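Long-range contacts in B-type flagellar hook-associated protein 2 (Pseudomonas aeruginosa, PDB 5FHY), which caps the growing tip of the flagellar filament, promotes polymerization of flagellin there and keeps newly exported subunits from leaking away: residues B[21-26]-B[200-205]; B[33-38]-B[209-214]; B[65-70]-B[79-84]. All coordinates share one frame; numbering follows the deposited sequence.

Interaction 1 of 3, residues B[21-26]-B[200-205]; sequences DILKAS and VKAVTE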
loop_
_atom_site.group_PDB
_atom_site.type_symbol
_atom_site.label_atom_id
_atom_site.label_comp_id
_atom_site.label_asym_id
_atom_site.label_seq_id
_atom_site.Cartn_x
_atom_site.Cartn_y
_atom_site.Cartn_z
ATOM N N ASP B 21 2.611 32.712 22.138
ATOM C CA ASP B 21 1.581 31.696 21.954
ATOM C C ASP B 21 0.178 32.298 21.843
ATOM O O ASP B 21 -0.168 32.902 20.828
ATOM C CB ASP B 21 1.640 30.669 23.093
ATOM C CG ASP B 21 1.697 31.313 24.468
ATOM O OD1 ASP B 21 1.853 32.550 24.535
ATOM O OD2 ASP B 21 1.577 30.585 25.476
ATOM N N ILE B 22 -0.631 32.111 22.882
ATOM C CA ILE B 22 -2.038 32.490 22.858
ATOM C C ILE B 22 -2.288 33.825 23.560
ATOM O O ILE B 22 -3.353 34.427 23.411
ATOM C CB ILE B 22 -2.903 31.405 23.530
ATOM C CG1 ILE B 22 -2.313 30.020 23.268
ATOM C CG2 ILE B 22 -4.330 31.454 23.012
ATOM C CD1 ILE B 22 -2.977 28.917 24.065
ATOM N N LEU B 23 -1.299 34.288 24.315
ATOM C CA LEU B 23 -1.431 35.522 25.084
ATOM C C LEU B 23 -0.554 36.629 24.511
ATOM O O LEU B 23 -0.879 37.814 24.607
ATOM C CB LEU B 23 -1.073 35.285 26.553
ATOM C CG LEU B 23 -1.702 34.081 27.258
ATOM C CD1 LEU B 23 -1.297 34.055 28.723
ATOM C CD2 LEU B 23 -3.218 34.070 27.111
ATOM N N LYS B 24 0.563 36.226 23.917
ATOM C CA LYS B 24 1.586 37.154 23.472
ATOM C C LYS B 24 2.489 36.475 22.455
ATOM O O LYS B 24 3.005 35.385 22.697
ATOM C CB LYS B 24 2.396 37.643 24.679
ATOM C CG LYS B 24 3.623 38.487 24.379
ATOM C CD LYS B 24 4.427 38.668 25.661
ATOM C CE LYS B 24 4.642 37.319 26.343
ATOM N NZ LYS B 24 4.982 37.420 27.787
ATOM N N ALA B 25 2.687 37.131 21.319
ATOM C CA ALA B 25 3.590 36.633 20.295
ATOM C C ALA B 25 4.695 37.658 20.180
ATOM O O ALA B 25 4.424 38.852 20.114
ATOM C CB ALA B 25 2.873 36.436 18.968
ATOM N N SER B 26 5.940 37.205 20.144
ATOM C CA SER B 26 7.047 38.137 20.269
ATOM C C SER B 26 8.025 38.026 19.122
ATOM O O SER B 26 7.993 37.073 18.348
ATOM C CB SER B 26 7.778 37.910 21.592
ATOM O OG SER B 26 7.855 36.527 21.887
ATOM N N VAL B 200 0.563 41.838 22.184
ATOM C CA VAL B 200 -0.178 41.283 23.304
ATOM C C VAL B 200 -1.579 40.942 22.829
ATOM O O VAL B 200 -2.269 41.778 22.247
ATOM C CB VAL B 200 -0.230 42.254 24.494
ATOM C CG1 VAL B 200 -1.104 41.682 25.594
ATOM C CG2 VAL B 200 1.177 42.527 25.010
ATOM N N LYS B 201 -1.994 39.706 23.081
ATOM C CA LYS B 201 -3.234 39.194 22.525
ATOM C C LYS B 201 -4.257 38.862 23.601
ATOM O O LYS B 201 -5.455 38.811 23.326
ATOM C CB LYS B 201 -2.953 37.941 21.691
ATOM C CG LYS B 201 -1.804 38.080 20.701
ATOM C CD LYS B 201 -1.562 36.773 19.948
ATOM C CE LYS B 201 -2.809 36.302 19.215
ATOM N NZ LYS B 201 -2.629 34.949 18.608
ATOM N N ALA B 202 -3.788 38.646 24.827
ATOM C CA ALA B 202 -4.696 38.294 25.911
ATOM C C ALA B 202 -4.115 38.512 27.307
ATOM O O ALA B 202 -2.901 38.551 27.504
ATOM C CB ALA B 202 -5.133 36.846 25.760
ATOM N N VAL B 203 -5.025 38.641 28.266
ATOM C CA VAL B 203 -4.715 38.857 29.674
ATOM C C VAL B 203 -4.150 37.586 30.321
ATOM O O VAL B 203 -4.599 36.484 30.013
ATOM C CB VAL B 203 -5.990 39.332 30.423
ATOM C CG1 VAL B 203 -5.821 39.262 31.932
ATOM C CG2 VAL B 203 -6.372 40.740 29.979
ATOM N N THR B 204 -3.162 37.729 31.200
ATOM C CA THR B 204 -2.682 36.582 31.967
ATOM C C THR B 204 -3.563 36.407 33.200
ATOM O O THR B 204 -4.125 37.374 33.706
ATOM C CB THR B 204 -1.214 36.749 32.405
ATOM O OG1 THR B 204 -1.106 37.855 33.309
ATOM C CG2 THR B 204 -0.318 36.985 31.202
ATOM N N GLU B 205 -3.682 35.181 33.696
ATOM C CA GLU B 205 -4.539 34.934 34.850
ATOM C C GLU B 205 -3.887 35.499 36.103
ATOM O O GLU B 205 -2.664 35.613 36.169
ATOM C CB GLU B 205 -4.813 33.439 35.017
#

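Interaction 2 of 3, residues B[33-38]-B[209-214]; sequences AGTYQI and PITLTV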
loop_
_atom_site.group_PDB
_atom_site.type_symbol
_atom_site.label_atom_id
_atom_site.label_comp_id
_atom_site.label_asym_id
_atom_site.label_seq_id
_atom_site.Cartn_x
_atom_site.Cartn_y
_atom_site.Cartn_z
ATOM N N ALA B 33 20.583 38.262 25.742
ATOM C CA ALA B 33 19.908 37.129 26.351
ATOM C C ALA B 33 19.292 37.561 27.673
ATOM O O ALA B 33 19.710 38.553 28.265
ATOM C CB ALA B 33 20.872 35.969 26.551
ATOM N N GLY B 34 18.281 36.827 28.120
ATOM C CA GLY B 34 17.616 37.141 29.369
ATOM C C GLY B 34 16.268 36.463 29.504
ATOM O O GLY B 34 15.729 35.918 28.541
ATOM N N THR B 35 15.725 36.496 30.713
ATOM C CA THR B 35 14.429 35.901 30.998
ATOM C C THR B 35 13.541 36.920 31.697
ATOM O O THR B 35 14.021 37.724 32.491
ATOM C CB THR B 35 14.573 34.638 31.861
ATOM O OG1 THR B 35 13.291 34.260 32.375
ATOM C CG2 THR B 35 15.526 34.890 33.021
ATOM N N TYR B 36 12.249 36.902 31.395
ATOM C CA TYR B 36 11.355 37.924 31.921
ATOM C C TYR B 36 10.019 37.335 32.340
ATOM O O TYR B 36 9.427 36.529 31.623
ATOM C CB TYR B 36 11.126 39.026 30.882
ATOM C CG TYR B 36 12.397 39.658 30.358
ATOM C CD1 TYR B 36 12.993 40.721 31.027
ATOM C CD2 TYR B 36 13.000 39.194 29.189
ATOM C CE1 TYR B 36 14.152 41.306 30.555
ATOM C CE2 TYR B 36 14.163 39.772 28.709
ATOM C CZ TYR B 36 14.734 40.829 29.397
ATOM O OH TYR B 36 15.891 41.415 28.929
ATOM N N GLN B 37 9.547 37.743 33.510
ATOM C CA GLN B 37 8.230 37.345 33.966
ATOM C C GLN B 37 7.233 38.431 33.594
ATOM O O GLN B 37 7.377 39.589 33.994
ATOM C CB GLN B 37 8.230 37.091 35.471
ATOM C CG GLN B 37 9.108 35.922 35.885
ATOM C CD GLN B 37 8.608 34.599 35.341
ATOM O OE1 GLN B 37 9.114 34.096 34.337
ATOM N NE2 GLN B 37 7.613 34.024 36.007
ATOM N N ILE B 38 6.211 38.048 32.842
ATOM C CA ILE B 38 5.309 39.022 32.255
ATOM C C ILE B 38 3.864 38.772 32.654
ATOM O O ILE B 38 3.379 37.645 32.598
ATOM C CB ILE B 38 5.418 39.014 30.716
ATOM C CG1 ILE B 38 6.860 39.289 30.284
ATOM C CG2 ILE B 38 4.473 40.035 30.098
ATOM C CD1 ILE B 38 7.005 39.645 28.824
ATOM N N PRO B 209 1.993 34.287 35.763
ATOM C CA PRO B 209 2.710 35.104 34.780
ATOM C C PRO B 209 3.391 34.252 33.710
ATOM O O PRO B 209 3.705 33.085 33.947
ATOM C CB PRO B 209 3.747 35.832 35.631
ATOM C CG PRO B 209 4.051 34.859 36.716
ATOM C CD PRO B 209 2.750 34.160 37.022
ATOM N N ILE B 210 3.607 34.839 32.540
ATOM C CA ILE B 210 4.293 34.158 31.450
ATOM C C ILE B 210 5.807 34.321 31.574
ATOM O O ILE B 210 6.292 35.404 31.898
ATOM C CB ILE B 210 3.821 34.695 30.077
ATOM C CG1 ILE B 210 2.322 34.460 29.899
ATOM C CG2 ILE B 210 4.574 34.030 28.946
ATOM C CD1 ILE B 210 1.935 33.005 29.918
ATOM N N THR B 211 6.554 33.250 31.321
ATOM C CA THR B 211 8.005 33.360 31.221
ATOM C C THR B 211 8.401 33.618 29.773
ATOM O O THR B 211 8.052 32.846 28.881
ATOM C CB THR B 211 8.715 32.085 31.724
ATOM O OG1 THR B 211 8.367 31.849 33.093
ATOM C CG2 THR B 211 10.227 32.236 31.615
ATOM N N LEU B 212 9.138 34.701 29.542
ATOM C CA LEU B 212 9.590 35.032 28.195
ATOM C C LEU B 212 11.106 34.924 28.081
ATOM O O LEU B 212 11.842 35.616 28.783
ATOM C CB LEU B 212 9.145 36.439 27.800
ATOM C CG LEU B 212 9.620 36.882 26.415
ATOM C CD1 LEU B 212 8.689 36.297 25.361
ATOM C CD2 LEU B 212 9.700 38.397 26.306
ATOM N N THR B 213 11.567 34.064 27.180
ATOM C CA THR B 213 12.989 33.777 27.050
ATOM C C THR B 213 13.559 34.282 25.729
ATOM O O THR B 213 13.125 33.863 24.658
ATOM C CB THR B 213 13.272 32.269 27.161
ATOM O OG1 THR B 213 12.463 31.705 28.202
ATOM C CG2 THR B 213 14.740 32.030 27.487
ATOM N N VAL B 214 14.539 35.179 25.810
ATOM C CA VAL B 214 15.199 35.691 24.615
ATOM C C VAL B 214 16.530 34.968 24.428
ATOM O O VAL B 214 17.464 35.140 25.213
ATOM C CB VAL B 214 15.436 37.214 24.694
ATOM C CG1 VAL B 214 16.262 37.686 23.504
ATOM C CG2 VAL B 214 14.108 37.957 24.760
#

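Interaction 3 of 3, residues B[65-70]-B[79-84]; sequences GTLNIS and ITVDSS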
loop_
_atom_site.group_PDB
_atom_site.type_symbol
_atom_site.label_atom_id
_atom_site.label_comp_id
_atom_site.label_asym_id
_atom_site.label_seq_id
_atom_site.Cartn_x
_atom_site.Cartn_y
_atom_site.Cartn_z
ATOM N N GLY B 65 -27.707 71.402 8.750
ATOM C CA GLY B 65 -26.669 71.764 9.700
ATOM C C GLY B 65 -25.300 71.201 9.368
ATOM O O GLY B 65 -24.997 70.941 8.204
ATOM N N THR B 66 -24.467 71.018 10.393
ATOM C CA THR B 66 -23.102 70.528 10.202
ATOM C C THR B 66 -22.668 69.518 11.272
ATOM O O THR B 66 -22.969 69.684 12.456
ATOM C CB THR B 66 -22.082 71.696 10.185
ATOM O OG1 THR B 66 -22.609 72.789 9.422
ATOM C CG2 THR B 66 -20.760 71.252 9.566
ATOM N N LEU B 67 -21.957 68.475 10.851
ATOM C CA LEU B 67 -21.394 67.500 11.782
ATOM C C LEU B 67 -19.873 67.603 11.848
ATOM O O LEU B 67 -19.190 67.442 10.838
ATOM C CB LEU B 67 -21.780 66.068 11.395
ATOM C CG LEU B 67 -23.227 65.589 11.517
ATOM C CD1 LEU B 67 -23.267 64.068 11.547
ATOM C CD2 LEU B 67 -23.914 66.182 12.731
ATOM N N ASN B 68 -19.344 67.877 13.035
ATOM C CA ASN B 68 -17.900 67.874 13.229
ATOM C C ASN B 68 -17.505 66.723 14.136
ATOM O O ASN B 68 -17.784 66.733 15.336
ATOM C CB ASN B 68 -17.410 69.202 13.809
ATOM C CG ASN B 68 -17.569 70.355 12.839
ATOM O OD1 ASN B 68 -16.805 70.489 11.884
ATOM N ND2 ASN B 68 -18.566 71.197 13.078
ATOM N N ILE B 69 -16.842 65.735 13.549
ATOM C CA ILE B 69 -16.490 64.515 14.255
ATOM C C ILE B 69 -14.989 64.487 14.495
ATOM O O ILE B 69 -14.207 64.757 13.589
ATOM C CB ILE B 69 -16.923 63.262 13.463
ATOM C CG1 ILE B 69 -18.437 63.265 13.240
ATOM C CG2 ILE B 69 -16.480 61.992 14.175
ATOM C CD1 ILE B 69 -18.921 62.141 12.346
ATOM N N SER B 70 -14.585 64.199 15.725
ATOM C CA SER B 70 -13.167 64.121 16.038
ATOM C C SER B 70 -12.884 62.944 16.955
ATOM O O SER B 70 -13.768 62.470 17.664
ATOM C CB SER B 70 -12.685 65.422 16.685
ATOM O OG SER B 70 -13.562 65.831 17.723
ATOM N N ILE B 79 -18.777 67.894 8.109
ATOM C CA ILE B 79 -19.810 67.309 7.266
ATOM C C ILE B 79 -21.018 68.225 7.179
ATOM O O ILE B 79 -21.650 68.530 8.189
ATOM C CB ILE B 79 -20.267 65.929 7.787
ATOM C CG1 ILE B 79 -19.126 64.914 7.714
ATOM C CG2 ILE B 79 -21.468 65.431 6.995
ATOM C CD1 ILE B 79 -19.547 63.514 8.093
ATOM N N THR B 80 -21.350 68.640 5.962
ATOM C CA THR B 80 -22.527 69.463 5.739
ATOM C C THR B 80 -23.720 68.569 5.447
ATOM O O THR B 80 -23.678 67.732 4.546
ATOM C CB THR B 80 -22.333 70.453 4.570
ATOM O OG1 THR B 80 -21.285 71.375 4.888
ATOM C CG2 THR B 80 -23.619 71.232 4.302
ATOM N N VAL B 81 -24.781 68.739 6.226
ATOM C CA VAL B 81 -25.976 67.936 6.049
ATOM C C VAL B 81 -26.927 68.745 5.185
ATOM O O VAL B 81 -27.324 69.847 5.554
ATOM C CB VAL B 81 -26.651 67.579 7.386
ATOM C CG1 VAL B 81 -27.890 66.722 7.140
ATOM C CG2 VAL B 81 -25.674 66.867 8.301
ATOM N N ASP B 82 -27.283 68.196 4.032
ATOM C CA ASP B 82 -28.203 68.859 3.117
ATOM C C ASP B 82 -29.289 67.890 2.676
ATOM O O ASP B 82 -29.500 66.862 3.314
ATOM C CB ASP B 82 -27.448 69.422 1.904
ATOM C CG ASP B 82 -26.540 68.393 1.242
ATOM O OD1 ASP B 82 -26.979 67.246 1.021
ATOM O OD2 ASP B 82 -25.381 68.743 0.931
ATOM N N SER B 83 -29.979 68.208 1.587
ATOM C CA SER B 83 -31.083 67.362 1.149
ATOM C C SER B 83 -30.620 66.190 0.295
ATOM O O SER B 83 -31.439 65.433 -0.221
ATOM C CB SER B 83 -32.115 68.186 0.376
ATOM O OG SER B 83 -32.773 69.101 1.234
ATOM N N SER B 84 -29.308 66.040 0.143
ATOM C CA SER B 84 -28.758 64.885 -0.556
ATOM C C SER B 84 -28.311 63.780 0.401
ATOM O O SER B 84 -27.983 62.677 -0.035
ATOM C CB SER B 84 -27.596 65.308 -1.454
ATOM O OG SER B 84 -26.558 65.902 -0.697
#

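Interaction 1 of 3, residues B[21-26]-B[200-205]
Leu23 lays its CD2 methyl against Ala202, with CD2 3.6 Å from the Ala202 CB, while its CD1 meets the CG2 of Thr204 at 4.0 Å. The Leu23 and Thr204 side chains cross at about a right angle and meet through these two methyls. With CG anti to its own carbonyl carbon (chi1 -48°), the leucine brings its methyls to Ala202 and Thr204 although the side chain sets out away from residues 200-205. The Thr204 hydroxyl is occupied elsewhere: OG1 is hydrogen-bonded to the backbone N of Val40, a bond consistent with the rotation that turns CG2 to the leucine.

The backbone supplies the polar half of the contact. Leu23 O accepts two successive amides, Lys201 N at 2.7 Å and Ala202 N at 3.0 Å, both arriving from the same face of the carbonyl plane. The first sits well above that plane and the second is tilted less. Lys201 packs the start of its side chain over the same oxygen, its CB 3.6 Å from Leu23 O. Next to this, Lys24 and Val200 form an antiparallel non-hydrogen-bonded pair, from which the end of Lys24 leads off to pack on Ile38 and Ile210. Val248 of the second subunit packs on Asp21 and Lys24.

Two consecutive N-H groups sharing one carbonyl, with a near-helical Lys201 (psi -22°) followed by an extended Ala202, are consistent with a classic beta bulge, at the point where the antiparallel ladder between strands 24-28 and 196-200 ends.

Interaction 2 of 3, residues B[33-38]-B[209-214]
Backbone hydrogen bonds join Gly34, Tyr36 and Ile38 to Val214, Leu212 and Ile210 in three antiparallel hydrogen-bonded pairs. Those of Tyr36 and Ile38 are short, as with Leu212 N to Tyr36 O at 2.8 Å, whereas Gly34 N to Val214 O is weak at 3.5 Å. Between them come CA-H···O contacts, such as Thr35 CA to Leu212 O at 3.4 Å.

The one side-chain hydrogen bond lies on the face carrying Thr35, Gln37, Thr211 and Thr213. Thr211 OG1 donates to Gln37 OE1 at 2.7 Å, in the amide plane and on a lone pair. A bend at chi2 (-65°) folds the glutamine back over the neighbouring strand, its NE2 coming 3.7 Å from Pro209 CG.

Apolar contacts occupy the other face. Ile38 CD1 touches Leu212 CD2 at 3.9 Å, and Val214 CG2 approaches the edge of the Tyr36 ring, 4.3 Å from CE2. Lys48 of the third subunit makes a cation-pi contact with this ring.

Residues 212-214 also pair with a strand of the second subunit, so this antiparallel sheet, with strand 210-215 outermost within its own chain, continues across the interface as an intermolecular beta sheet.

Interaction 3 of 3, residues B[65-70]-B[79-84]
Strands 65-70 and 79-81 run antiparallel, their axes 4.6 Å apart at an angle of 152°, with Gly65 facing Val81, Thr66 facing Thr80 and Leu67 facing Ile79. The Leu67-Ile79 pair is bonded both ways: Leu67 N reaches Ile79 O at 2.7 Å, and Ile79 N reaches Leu67 O at 2.8 Å. At the other end Val81 N donates to Gly65 O at 3.0 Å, from well above the carbonyl plane. Gly65 adopts a positive phi (160°) at which a CB would run into the preceding carbonyl oxygen, a backbone shape open to glycine because it has none.

On the face of Leu67, Ile79 and Val81 the packing between the two strands is apolar. Leu67 and Ile79 stand side by side, CB to CB at 3.9 Å, and the branch point of the leucine, CG, leans toward Val81 CG2 at 4.2 Å. Helix 88-98 covers this layer, with Met91 against Leu67 and Val81, and Ala98 against Ile79. Val134, from strand 130-136, closes on Leu67 as well.

Thr66 and Thr80 occupy the more exposed face. The methyl of Thr66, anti to its backbone nitrogen, hangs over the neighbouring carbonyl, with CG2 only 3.2 Å from Ile79 O. That oxygen thus lies under the methyl while accepting the Leu67 amide.

The arrangement is that of a beta hairpin, strands 65-71 and 74-81, in the flagellin hook IN motif, with helix 88-98 packed on its apolar face.

In this internal fragment of the cap protein, interactions 1 and 2 belong to one region and touch directly: Leu23 CD1 packs on Ile210 CD1 at 3.6 Å, and Ser26 OG lies 3.6 Å from Leu212 CD1. Strands 24-28 and 34-42 follow each other in sequence, and each meets a partner some 170 residues later. Both contacts are partly buried and border the second subunit; interaction 1 ends a ladder at a probable bulge, interaction 2 is a regular ladder with a polar side-chain bond. Interaction 3 stands apart, its centre about 42 Å from that of interaction 1. Local in sequence and buried, it combines a short hydrogen-bonded ladder with apolar packing against helix 88-98, and no other chain of the assembly touches it.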